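Local coordinates for protein tyrosine--tRNA ligase, mitochondrial (Coccidioides posadasii, PDB 5IJX) that probably catalyses the ATP-dependent attachment of tyrosine to its cognate tRNA in mitochondria, this truncated chain comprising the class I catalytic part, at residues A76-I81 and H137-R142; H83-M88 and I281-L286; S146-G151 and F156-A161; N170-K175 and F225-Q230. One frame throughout, in Å; residues are numbered along the deposited sequence.

In the fold
All four contacts belong to the class I catalytic part, a Rossmann-type sheet with helices on its faces. Contact 1 is buried and chiefly polar: a helix glutamine grips the loop entering the HIGH signature. Contact 2, between helix 84-95 and strand 279-283, is packing alone, with no hydrogen bond across it; it touches contact 1 through Leu140 and Phe87. Contact 3 shares helix 126-154 with contact 1 but lies at that helix's far, more exposed end, where a backbone bond and a loosely packed Glu-Trp pair meet; Phe147 joins it to contact 2. Contact 4 is separate from the others, a buried aromatic stack linking the tyrosine-binding helix 217-229 to the segment that reaches the second subunit.

Contact 1 of 4, residues A76-I81 and H137-R142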
# COMPACT_ATOMS: atom_id res chain seq x y z
N ALA A 76 -7.78 -0.21 -23.39
CA ALA A 76 -8.23 -0.28 -24.77
C ALA A 76 -8.30 1.16 -25.24
O ALA A 76 -8.67 2.04 -24.44
CB ALA A 76 -9.59 -0.97 -24.92
N PRO A 77 -7.98 1.45 -26.50
CA PRO A 77 -8.07 2.84 -26.97
C PRO A 77 -9.50 3.35 -27.01
O PRO A 77 -9.71 4.57 -27.02
CB PRO A 77 -7.46 2.76 -28.37
CG PRO A 77 -7.85 1.40 -28.84
CD PRO A 77 -7.74 0.52 -27.61
N SER A 78 -10.49 2.45 -27.03
CA SER A 78 -11.89 2.84 -27.03
C SER A 78 -12.69 1.76 -26.32
O SER A 78 -12.23 0.63 -26.13
CB SER A 78 -12.43 3.03 -28.44
OG SER A 78 -13.85 3.01 -28.44
N LEU A 79 -13.90 2.12 -25.91
CA LEU A 79 -14.85 1.15 -25.41
C LEU A 79 -15.37 0.28 -26.56
O LEU A 79 -15.32 0.67 -27.73
CB LEU A 79 -16.02 1.83 -24.71
CG LEU A 79 -15.70 2.70 -23.49
CD1 LEU A 79 -16.94 3.47 -23.07
CD2 LEU A 79 -15.18 1.84 -22.34
N HIS A 80 -15.86 -0.89 -26.20
CA HIS A 80 -16.54 -1.79 -27.13
C HIS A 80 -17.87 -2.17 -26.51
O HIS A 80 -18.15 -1.88 -25.34
CB HIS A 80 -15.69 -3.03 -27.43
CG HIS A 80 -15.10 -3.67 -26.21
ND1 HIS A 80 -15.68 -4.74 -25.57
CD2 HIS A 80 -13.97 -3.38 -25.52
CE1 HIS A 80 -14.93 -5.09 -24.54
NE2 HIS A 80 -13.89 -4.27 -24.48
N ILE A 81 -18.72 -2.83 -27.31
CA ILE A 81 -20.04 -3.18 -26.82
C ILE A 81 -19.96 -4.06 -25.57
O ILE A 81 -20.90 -4.06 -24.76
CB ILE A 81 -20.86 -3.86 -27.94
CG1 ILE A 81 -20.26 -5.20 -28.35
CG2 ILE A 81 -20.95 -2.92 -29.15
CD1 ILE A 81 -21.06 -5.94 -29.41
N HIS A 137 -12.69 8.70 -21.54
CA HIS A 137 -13.30 9.78 -20.77
C HIS A 137 -14.28 10.56 -21.63
O HIS A 137 -15.40 10.85 -21.19
CB HIS A 137 -12.21 10.70 -20.22
CG HIS A 137 -12.74 11.77 -19.31
ND1 HIS A 137 -13.48 12.84 -19.77
CD2 HIS A 137 -12.62 11.94 -17.97
CE1 HIS A 137 -13.81 13.62 -18.76
NE2 HIS A 137 -13.30 13.10 -17.65
N LEU A 138 -13.88 10.91 -22.85
CA LEU A 138 -14.81 11.55 -23.77
C LEU A 138 -16.04 10.67 -24.00
O LEU A 138 -17.18 11.13 -23.90
CB LEU A 138 -14.11 11.86 -25.09
CG LEU A 138 -14.99 12.42 -26.20
CD1 LEU A 138 -15.67 13.70 -25.75
CD2 LEU A 138 -14.16 12.67 -27.45
N GLN A 139 -15.82 9.39 -24.31
CA GLN A 139 -16.92 8.50 -24.67
C GLN A 139 -17.93 8.38 -23.54
O GLN A 139 -19.14 8.30 -23.79
CB GLN A 139 -16.37 7.13 -25.06
CG GLN A 139 -15.60 7.13 -26.37
CD GLN A 139 -15.06 5.76 -26.72
OE1 GLN A 139 -14.93 4.89 -25.86
NE2 GLN A 139 -14.75 5.56 -28.00
N LEU A 140 -17.47 8.35 -22.29
CA LEU A 140 -18.40 8.25 -21.17
C LEU A 140 -19.05 9.59 -20.85
O LEU A 140 -20.24 9.64 -20.53
CB LEU A 140 -17.68 7.70 -19.93
CG LEU A 140 -17.37 6.20 -19.92
CD1 LEU A 140 -16.66 5.83 -18.64
CD2 LEU A 140 -18.63 5.36 -20.09
N LYS A 141 -18.29 10.68 -20.95
CA LYS A 141 -18.88 12.01 -20.79
C LYS A 141 -20.06 12.19 -21.72
O LYS A 141 -21.12 12.69 -21.31
CB LYS A 141 -17.83 13.10 -21.03
CG LYS A 141 -18.32 14.50 -20.67
CD LYS A 141 -17.35 15.60 -21.10
CE LYS A 141 -16.05 15.54 -20.32
NZ LYS A 141 -15.17 16.71 -20.61
N ARG A 142 -19.91 11.79 -22.99
CA ARG A 142 -21.02 11.90 -23.94
C ARG A 142 -22.03 10.77 -23.79
O ARG A 142 -23.19 10.94 -24.19
CB ARG A 142 -20.49 11.93 -25.38
CG ARG A 142 -19.79 10.66 -25.85
CD ARG A 142 -19.38 10.77 -27.32
NE ARG A 142 -18.57 11.95 -27.59
CZ ARG A 142 -17.94 12.18 -28.74
NH1 ARG A 142 -18.02 11.30 -29.73
NH2 ARG A 142 -17.23 13.29 -28.90
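Leu79 and Ser78 meet the amide of Gln139 where the chain enters the HIGH signature of class I aminoacyl-tRNA synthetases, which here runs from His80 to His83. Followed outward, the Leu79 side chain first lies beside this amide: its CB is 3.4 Å and its CG 3.3 Å from Gln139 OE1. CD1 is still only 3.7 Å from Gln139 OE1 and also reaches Leu140 CD2 at 3.9 Å, the two leucines crossing at about a right angle. With CG anti to its carbonyl carbon (chi1 -61°), Leu79 runs alongside the Gln139 chain in the opposite direction, which lets CD1 touch both the amide oxygen and Leu140.

The glutamine uses both polar ends of its amide. OE1 takes the backbone N-H of Leu79 at 3.0 Å on a lone pair in the carbonyl plane, while NE2 donates to Ser78 OG at 2.7 Å, with the oxygen lying in the amide plane. Two nearly straight bonds therefore fix the rotation of a buried amide and tie the loop to the helix at consecutive residues. Backbone bonds from Leu79 to Leu304 and from Ile81 to Val302 also anchor the loop, and Leu140 packs on Leu166 of strand 164-168. Ser78 OG, while accepting from Gln139 NE2, donates a hydrogen bond to Leu79 O, 2.9 Å away.

Contact 2 of 4, residues H83-M88 and I281-L286; sequences HMLPFM and ITTPLL
Thr283 OG1, which rests against Leu85 CB at 3.7 Å and Pro86 CD at 3.8 Å, donates a hydrogen bond to Pro284 O at 3.2 Å. The acceptor's lone pair in the carbonyl plane receives it, so the hydroxyl is used within its own segment and makes no hydrogen bond across the contact. A chi1 of 70° sets OG1 between the backbone N and the carbonyl carbon and leaves CG2 anti to that carbon; the methyl then comes up to Pro86 N at 3.7 Å, close to the peptide that joins Leu85 to Pro86.

Helix 84-95 is the crossover helix of a beta-alpha-beta unit in the Rossmann-type fold, linking the adjacent parallel strands 67-72 and 99-104. Its first turn nevertheless reaches past its own strands to 279-283, which is parallel to strand 233-239 and antiparallel to 49-51.

Leu85 carries the contact on to Pro284. While its CB lies by the threonine, CD1 extends to Pro284 O at 3.6 Å and to the ring carbon CD of Pro284 at 4.4 Å. The Pro86 ring crosses Thr283 at about a right angle. Helix 326-333 closes over this end, with Met332 packed on both Leu85 and Pro284, and Pro86 also touches Ala70 of strand 67-72.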
# COMPACT_ATOMS: atom_id res chain seq x y z
N HIS A 83 -18.40 -3.66 -22.80
CA HIS A 83 -18.54 -2.88 -21.58
C HIS A 83 -19.96 -2.40 -21.32
O HIS A 83 -20.22 -1.87 -20.23
CB HIS A 83 -17.63 -1.65 -21.62
CG HIS A 83 -16.17 -1.96 -21.79
ND1 HIS A 83 -15.41 -2.51 -20.79
CD2 HIS A 83 -15.34 -1.77 -22.84
CE1 HIS A 83 -14.17 -2.66 -21.21
NE2 HIS A 83 -14.10 -2.22 -22.46
N MSE A 84 -20.88 -2.57 -22.26
CA MSE A 84 -22.11 -1.80 -22.23
C MSE A 84 -23.14 -2.27 -21.21
O MSE A 84 -23.91 -1.46 -20.69
CB MSE A 84 -22.75 -1.77 -23.62
CG MSE A 84 -22.08 -0.78 -24.57
SE MSE A 84 -22.07 1.04 -23.86
CE MSE A 84 -23.94 1.14 -23.30
N LEU A 85 -23.16 -3.57 -20.90
CA LEU A 85 -24.22 -4.09 -20.03
C LEU A 85 -24.18 -3.47 -18.64
O LEU A 85 -25.24 -3.01 -18.17
CB LEU A 85 -24.14 -5.61 -19.96
CG LEU A 85 -24.22 -6.33 -21.31
CD1 LEU A 85 -24.23 -7.83 -21.05
CD2 LEU A 85 -25.43 -5.90 -22.12
N PRO A 86 -23.05 -3.44 -17.93
CA PRO A 86 -23.04 -2.67 -16.67
C PRO A 86 -23.57 -1.27 -16.86
O PRO A 86 -24.44 -0.82 -16.11
CB PRO A 86 -21.55 -2.68 -16.27
CG PRO A 86 -20.97 -3.86 -16.96
CD PRO A 86 -21.74 -4.03 -18.23
N PHE A 87 -23.09 -0.58 -17.89
CA PHE A 87 -23.52 0.79 -18.13
C PHE A 87 -25.01 0.86 -18.41
O PHE A 87 -25.70 1.76 -17.91
CB PHE A 87 -22.70 1.38 -19.28
CG PHE A 87 -21.24 1.53 -18.96
CD1 PHE A 87 -20.82 1.77 -17.66
CD2 PHE A 87 -20.28 1.43 -19.95
CE1 PHE A 87 -19.49 1.91 -17.36
CE2 PHE A 87 -18.93 1.56 -19.65
CZ PHE A 87 -18.54 1.80 -18.35
N MSE A 88 -25.54 -0.09 -19.18
CA MSE A 88 -26.98 -0.18 -19.37
C MSE A 88 -27.63 -0.10 -18.00
O MSE A 88 -28.49 0.76 -17.76
CB MSE A 88 -27.38 -1.47 -20.09
CG MSE A 88 -26.97 -1.54 -21.55
SE MSE A 88 -27.56 -0.03 -22.63
CE MSE A 88 -29.43 0.03 -22.09
N ILE A 281 -23.85 -6.39 -8.36
CA ILE A 281 -24.61 -6.96 -9.47
C ILE A 281 -23.63 -7.29 -10.59
O ILE A 281 -22.78 -6.47 -10.95
CB ILE A 281 -25.71 -6.00 -9.97
CG1 ILE A 281 -26.66 -5.63 -8.83
CG2 ILE A 281 -26.49 -6.66 -11.12
CD1 ILE A 281 -27.68 -4.58 -9.20
N THR A 282 -23.76 -8.50 -11.14
CA THR A 282 -22.96 -8.94 -12.27
C THR A 282 -23.88 -9.22 -13.45
O THR A 282 -24.91 -9.90 -13.30
CB THR A 282 -22.15 -10.20 -11.93
OG1 THR A 282 -23.03 -11.24 -11.50
CG2 THR A 282 -21.13 -9.90 -10.83
N THR A 283 -23.51 -8.70 -14.61
CA THR A 283 -24.25 -8.85 -15.85
C THR A 283 -23.78 -10.08 -16.61
O THR A 283 -22.70 -10.62 -16.34
CB THR A 283 -24.06 -7.62 -16.73
OG1 THR A 283 -22.72 -7.59 -17.23
CG2 THR A 283 -24.32 -6.35 -15.95
N PRO A 284 -24.56 -10.54 -17.59
CA PRO A 284 -24.10 -11.65 -18.44
C PRO A 284 -22.83 -11.30 -19.21
O PRO A 284 -22.30 -10.19 -19.08
CB PRO A 284 -25.28 -11.88 -19.38
CG PRO A 284 -26.47 -11.37 -18.63
CD PRO A 284 -25.97 -10.21 -17.83
N LEU A 285 -22.35 -12.24 -20.01
CA LEU A 285 -21.17 -12.04 -20.84
C LEU A 285 -21.56 -12.23 -22.30
O LEU A 285 -22.20 -13.22 -22.66
CB LEU A 285 -20.05 -13.02 -20.46
CG LEU A 285 -19.42 -12.82 -19.09
CD1 LEU A 285 -18.48 -13.97 -18.77
CD2 LEU A 285 -18.67 -11.49 -19.02
N LEU A 286 -21.16 -11.27 -23.14
CA LEU A 286 -21.47 -11.32 -24.56
C LEU A 286 -20.40 -12.10 -25.31
O LEU A 286 -19.21 -12.06 -24.97
CB LEU A 286 -21.58 -9.90 -25.14

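Contact 3 of 4, residues S146-G151 and F156-A161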
# COMPACT_ATOMS: atom_id res chain seq x y z
N SER A 146 -25.96 11.27 -23.43
CA SER A 146 -26.68 10.39 -24.34
C SER A 146 -27.75 9.60 -23.61
O SER A 146 -28.88 9.46 -24.10
CB SER A 146 -25.70 9.45 -25.05
OG SER A 146 -26.36 8.62 -25.98
N PHE A 147 -27.43 9.07 -22.42
CA PHE A 147 -28.44 8.37 -21.64
C PHE A 147 -29.55 9.30 -21.20
O PHE A 147 -30.70 8.87 -21.03
CB PHE A 147 -27.80 7.71 -20.41
CG PHE A 147 -27.39 6.29 -20.63
CD1 PHE A 147 -28.33 5.31 -20.87
CD2 PHE A 147 -26.05 5.93 -20.57
CE1 PHE A 147 -27.96 3.99 -21.06
CE2 PHE A 147 -25.67 4.62 -20.76
CZ PHE A 147 -26.62 3.65 -21.01
N GLU A 148 -29.24 10.58 -20.98
CA GLU A 148 -30.29 11.54 -20.63
C GLU A 148 -31.25 11.75 -21.80
O GLU A 148 -32.47 11.61 -21.65
CB GLU A 148 -29.67 12.86 -20.18
CG GLU A 148 -30.67 13.87 -19.63
CD GLU A 148 -30.00 15.13 -19.10
OE1 GLU A 148 -28.93 15.01 -18.48
OE2 GLU A 148 -30.55 16.23 -19.31
N LYS A 149 -30.71 12.06 -22.98
CA LYS A 149 -31.51 12.23 -24.19
C LYS A 149 -32.34 10.98 -24.47
O LYS A 149 -33.57 11.00 -24.39
CB LYS A 149 -30.62 12.54 -25.39
CG LYS A 149 -29.85 13.85 -25.29
CD LYS A 149 -28.83 13.99 -26.41
N TYR A 150 -31.64 9.89 -24.80
CA TYR A 150 -32.30 8.62 -25.08
C TYR A 150 -33.31 8.25 -24.00
O TYR A 150 -34.34 7.63 -24.30
CB TYR A 150 -31.23 7.53 -25.21
CG TYR A 150 -31.73 6.18 -25.68
CD1 TYR A 150 -32.21 6.00 -26.97
CD2 TYR A 150 -31.68 5.07 -24.84
CE1 TYR A 150 -32.65 4.76 -27.40
CE2 TYR A 150 -32.11 3.83 -25.26
CZ TYR A 150 -32.59 3.68 -26.54
OH TYR A 150 -33.03 2.44 -26.95
N GLY A 151 -33.03 8.61 -22.75
CA GLY A 151 -33.96 8.29 -21.68
C GLY A 151 -35.24 9.10 -21.75
O GLY A 151 -36.34 8.55 -21.68
N PHE A 156 -38.41 8.98 -19.72
CA PHE A 156 -38.36 9.25 -18.29
C PHE A 156 -38.22 10.75 -18.06
O PHE A 156 -37.34 11.40 -18.64
CB PHE A 156 -37.20 8.49 -17.65
CG PHE A 156 -37.34 6.99 -17.74
CD1 PHE A 156 -37.64 6.24 -16.62
CD2 PHE A 156 -37.20 6.35 -18.96
CE1 PHE A 156 -37.78 4.87 -16.70
CE2 PHE A 156 -37.34 4.97 -19.05
CZ PHE A 156 -37.63 4.23 -17.92
N GLU A 157 -39.09 11.29 -17.21
CA GLU A 157 -39.10 12.73 -16.94
C GLU A 157 -37.90 13.10 -16.09
O GLU A 157 -37.79 12.69 -14.93
CB GLU A 157 -40.40 13.11 -16.24
N TRP A 158 -36.98 13.88 -16.67
CA TRP A 158 -35.83 14.36 -15.92
C TRP A 158 -36.28 15.11 -14.68
O TRP A 158 -37.17 15.97 -14.75
CB TRP A 158 -34.97 15.26 -16.80
CG TRP A 158 -33.71 15.72 -16.14
CD1 TRP A 158 -32.46 15.20 -16.30
CD2 TRP A 158 -33.57 16.80 -15.21
NE1 TRP A 158 -31.55 15.88 -15.53
CE2 TRP A 158 -32.21 16.87 -14.85
CE3 TRP A 158 -34.47 17.71 -14.64
CZ2 TRP A 158 -31.72 17.82 -13.95
CZ3 TRP A 158 -33.98 18.65 -13.75
CH2 TRP A 158 -32.62 18.69 -13.41
N GLU A 159 -35.68 14.79 -13.54
CA GLU A 159 -36.01 15.40 -12.27
C GLU A 159 -34.77 16.01 -11.64
O GLU A 159 -33.63 15.77 -12.07
CB GLU A 159 -36.63 14.38 -11.31
CG GLU A 159 -38.04 13.97 -11.65
CD GLU A 159 -38.51 12.77 -10.85
OE1 GLU A 159 -39.40 12.04 -11.33
OE2 GLU A 159 -37.97 12.55 -9.74
N TRP A 160 -35.00 16.83 -10.61
CA TRP A 160 -33.89 17.41 -9.87
C TRP A 160 -33.14 16.36 -9.06
O TRP A 160 -31.94 16.52 -8.80
CB TRP A 160 -34.42 18.51 -8.94
CG TRP A 160 -33.38 19.13 -8.07
CD1 TRP A 160 -32.62 20.23 -8.35
CD2 TRP A 160 -32.98 18.69 -6.76
NE1 TRP A 160 -31.77 20.50 -7.30
CE2 TRP A 160 -31.98 19.57 -6.32
CE3 TRP A 160 -33.38 17.64 -5.93
CZ2 TRP A 160 -31.36 19.43 -5.07
CZ3 TRP A 160 -32.77 17.50 -4.70
CH2 TRP A 160 -31.77 18.39 -4.28
N ALA A 161 -33.81 15.28 -8.67
CA ALA A 161 -33.19 14.23 -7.88
C ALA A 161 -32.26 13.33 -8.69
O ALA A 161 -31.48 12.59 -8.09
CB ALA A 161 -34.26 13.37 -7.20
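The chain turns back on itself as helix 126-154 ends: Phe156 N donates to Gly151 O at 2.9 Å, a backbone bond that reaches five residues back and closes the turn at the C-terminus of the helix. It is bent, with an N-H...O angle of 149°, and the donor sits above the carbonyl plane instead of on a lone pair. The same oxygen also meets the Phe156 side chain, lying in the plane of the ring at its edge, 3.6 Å from CD2. Phe156 CG is anti to its carbonyl carbon, which brings this ring edge alongside the oxygen that the backbone N already holds.

One turn earlier on the helix, Glu148 packs on Trp158 without a hydrogen bond. The glutamate, extended beyond CG and with CG anti to its backbone N (chi1 -173°), carries its carboxylate to the pyrrole side of the indole, where OE2 lies 3.7 Å from CD1. Carboxylate and ring planes are 38° apart. The charge itself is paired elsewhere, OE1 forming a salt bridge with Arg164.

Both aromatic residues then lean on helix 84-95, Phe156 on Trp92 and Val95 and Trp158 on Tyr94, while Phe147 touches Met88, a selenomethionine of that helix; beyond them the loop leads into strand 164-168, an edge strand of the sheet within this chain.

Contact 4 of 4, residues N170-K175 and F225-Q230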
# COMPACT_ATOMS: atom_id res chain seq x y z
N ASN A 170 -7.87 7.84 -9.92
CA ASN A 170 -6.66 8.53 -9.49
C ASN A 170 -6.95 9.94 -8.99
O ASN A 170 -6.01 10.62 -8.55
CB ASN A 170 -5.62 8.56 -10.62
CG ASN A 170 -6.10 9.26 -11.86
OD1 ASN A 170 -6.93 10.16 -11.81
ND2 ASN A 170 -5.56 8.85 -13.00
N THR A 171 -8.20 10.40 -9.04
CA THR A 171 -8.58 11.58 -8.28
C THR A 171 -8.20 11.43 -6.81
O THR A 171 -7.89 12.42 -6.15
CB THR A 171 -10.09 11.83 -8.41
OG1 THR A 171 -10.40 12.17 -9.77
CG2 THR A 171 -10.54 12.96 -7.50
N TRP A 172 -8.23 10.20 -6.29
CA TRP A 172 -7.84 9.95 -4.91
C TRP A 172 -6.57 9.12 -4.76
O TRP A 172 -5.94 9.18 -3.71
CB TRP A 172 -8.98 9.28 -4.12
CG TRP A 172 -9.58 8.05 -4.75
CD1 TRP A 172 -9.14 6.76 -4.63
CD2 TRP A 172 -10.76 7.99 -5.57
NE1 TRP A 172 -9.96 5.91 -5.32
CE2 TRP A 172 -10.96 6.64 -5.91
CE3 TRP A 172 -11.65 8.95 -6.05
CZ2 TRP A 172 -12.02 6.22 -6.71
CZ3 TRP A 172 -12.71 8.53 -6.84
CH2 TRP A 172 -12.88 7.18 -7.16
N TRP A 173 -6.18 8.35 -5.78
CA TRP A 173 -4.93 7.61 -5.68
C TRP A 173 -3.71 8.49 -5.88
O TRP A 173 -2.60 8.10 -5.49
CB TRP A 173 -4.90 6.46 -6.69
CG TRP A 173 -5.82 5.34 -6.33
CD1 TRP A 173 -6.89 4.90 -7.05
CD2 TRP A 173 -5.76 4.52 -5.16
NE1 TRP A 173 -7.50 3.85 -6.40
CE2 TRP A 173 -6.82 3.60 -5.24
CE3 TRP A 173 -4.90 4.47 -4.05
CZ2 TRP A 173 -7.05 2.64 -4.25
CZ3 TRP A 173 -5.14 3.52 -3.08
CH2 TRP A 173 -6.20 2.62 -3.18
N ASN A 174 -3.88 9.67 -6.49
CA ASN A 174 -2.78 10.62 -6.57
C ASN A 174 -2.24 11.01 -5.20
O ASN A 174 -1.08 11.43 -5.10
CB ASN A 174 -3.23 11.88 -7.32
CG ASN A 174 -3.26 11.70 -8.82
OD1 ASN A 174 -2.96 10.62 -9.33
ND2 ASN A 174 -3.61 12.76 -9.54
N LYS A 175 -3.06 10.88 -4.15
CA LYS A 175 -2.67 11.33 -2.82
C LYS A 175 -3.01 10.35 -1.70
O LYS A 175 -2.56 10.57 -0.58
CB LYS A 175 -3.34 12.68 -2.51
CG LYS A 175 -2.91 13.81 -3.43
N PHE A 225 -14.26 1.10 -4.05
CA PHE A 225 -15.60 0.82 -3.56
C PHE A 225 -15.86 1.48 -2.21
O PHE A 225 -16.95 2.01 -1.98
CB PHE A 225 -15.82 -0.69 -3.46
CG PHE A 225 -17.27 -1.11 -3.38
CD1 PHE A 225 -18.29 -0.17 -3.33
CD2 PHE A 225 -17.60 -2.45 -3.36
CE1 PHE A 225 -19.61 -0.56 -3.27
CE2 PHE A 225 -18.92 -2.85 -3.29
CZ PHE A 225 -19.93 -1.90 -3.25
N TRP A 226 -14.88 1.45 -1.31
CA TRP A 226 -15.06 2.06 0.01
C TRP A 226 -15.16 3.57 -0.11
O TRP A 226 -16.04 4.20 0.51
CB TRP A 226 -13.89 1.64 0.90
CG TRP A 226 -13.74 2.41 2.18
CD1 TRP A 226 -12.67 3.16 2.55
CD2 TRP A 226 -14.67 2.47 3.27
NE1 TRP A 226 -12.87 3.69 3.80
CE2 TRP A 226 -14.10 3.28 4.26
CE3 TRP A 226 -15.93 1.91 3.49
CZ2 TRP A 226 -14.75 3.56 5.46
CZ3 TRP A 226 -16.57 2.19 4.68
CH2 TRP A 226 -15.98 3.00 5.65
N TYR A 227 -14.29 4.17 -0.92
CA TYR A 227 -14.33 5.61 -1.15
C TYR A 227 -15.70 6.05 -1.63
O TYR A 227 -16.28 7.01 -1.11
CB TYR A 227 -13.24 5.99 -2.16
CG TYR A 227 -13.20 7.46 -2.52
CD1 TYR A 227 -12.34 8.33 -1.87
CD2 TYR A 227 -14.01 7.97 -3.52
CE1 TYR A 227 -12.29 9.68 -2.20
CE2 TYR A 227 -13.98 9.31 -3.86
CZ TYR A 227 -13.11 10.16 -3.20
OH TYR A 227 -13.08 11.49 -3.54
N LEU A 228 -16.24 5.36 -2.64
CA LEU A 228 -17.57 5.70 -3.13
C LEU A 228 -18.66 5.31 -2.13
O LEU A 228 -19.74 5.91 -2.14
CB LEU A 228 -17.83 5.02 -4.47
CG LEU A 228 -16.86 5.44 -5.58
CD1 LEU A 228 -17.08 4.59 -6.83
CD2 LEU A 228 -17.04 6.92 -5.90
N PHE A 229 -18.38 4.32 -1.28
CA PHE A 229 -19.34 3.91 -0.26
C PHE A 229 -19.58 5.03 0.74
O PHE A 229 -20.73 5.31 1.11
CB PHE A 229 -18.84 2.65 0.44
CG PHE A 229 -19.78 2.10 1.48
CD1 PHE A 229 -20.80 1.23 1.13
CD2 PHE A 229 -19.64 2.45 2.82
CE1 PHE A 229 -21.66 0.72 2.09
CE2 PHE A 229 -20.49 1.94 3.78
CZ PHE A 229 -21.51 1.07 3.41
N GLN A 230 -18.51 5.69 1.19
CA GLN A 230 -18.68 6.84 2.06
C GLN A 230 -19.49 7.94 1.40
O GLN A 230 -19.99 8.83 2.11
CB GLN A 230 -17.32 7.37 2.49
CG GLN A 230 -16.47 6.35 3.22
CD GLN A 230 -15.09 6.87 3.54
OE1 GLN A 230 -14.09 6.18 3.32
NE2 GLN A 230 -15.02 8.09 4.06
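The short helix 170-173 and the last turn of helix 217-229 approach each other most closely at Trp172 and Tyr227, whose CA atoms are 8.7 Å apart, a gap filled by their two rings. The rings form an offset stack. The six-membered ring of Trp172 and the ring of Tyr227 have centroids 4.0 Å apart and planes inclined by 21°, and the overlap lies toward the rims: Trp172 CE3 sits over a face of the tyrosine at 3.2 Å from CE2, while Tyr227 CD2 sits over a face of the indole. Tyr227 CG is anti to its backbone N (chi1 178°), which puts the ring where one of its faces meets Trp172. At the near end of the indole, Trp172 CB lies against Tyr227 CE1 at 3.8 Å. Leu228 adds a looser touch, its CD2 reaching Trp172 CH2 at 4.4 Å from an oblique direction.

Helix 217-229 belongs to the Rossmann-type catalytic domain and supplies Tyr217, Gln221 and Asp224 to the tyrosine pocket. Trp172 NE1 hydrogen-bonds to Asp224 OD1, and Trp173 NE1 donates to the same oxygen, so two indoles of the 170-175 segment form a second shell that probably positions this pocket carboxylate. Arg231 makes a cation-pi contact with Tyr227. The same 170-175 segment reaches the second subunit: Trp173 packs on Leu178 of that subunit, and Asn174 OD1 accepts a hydrogen bond from its Lys179 NZ.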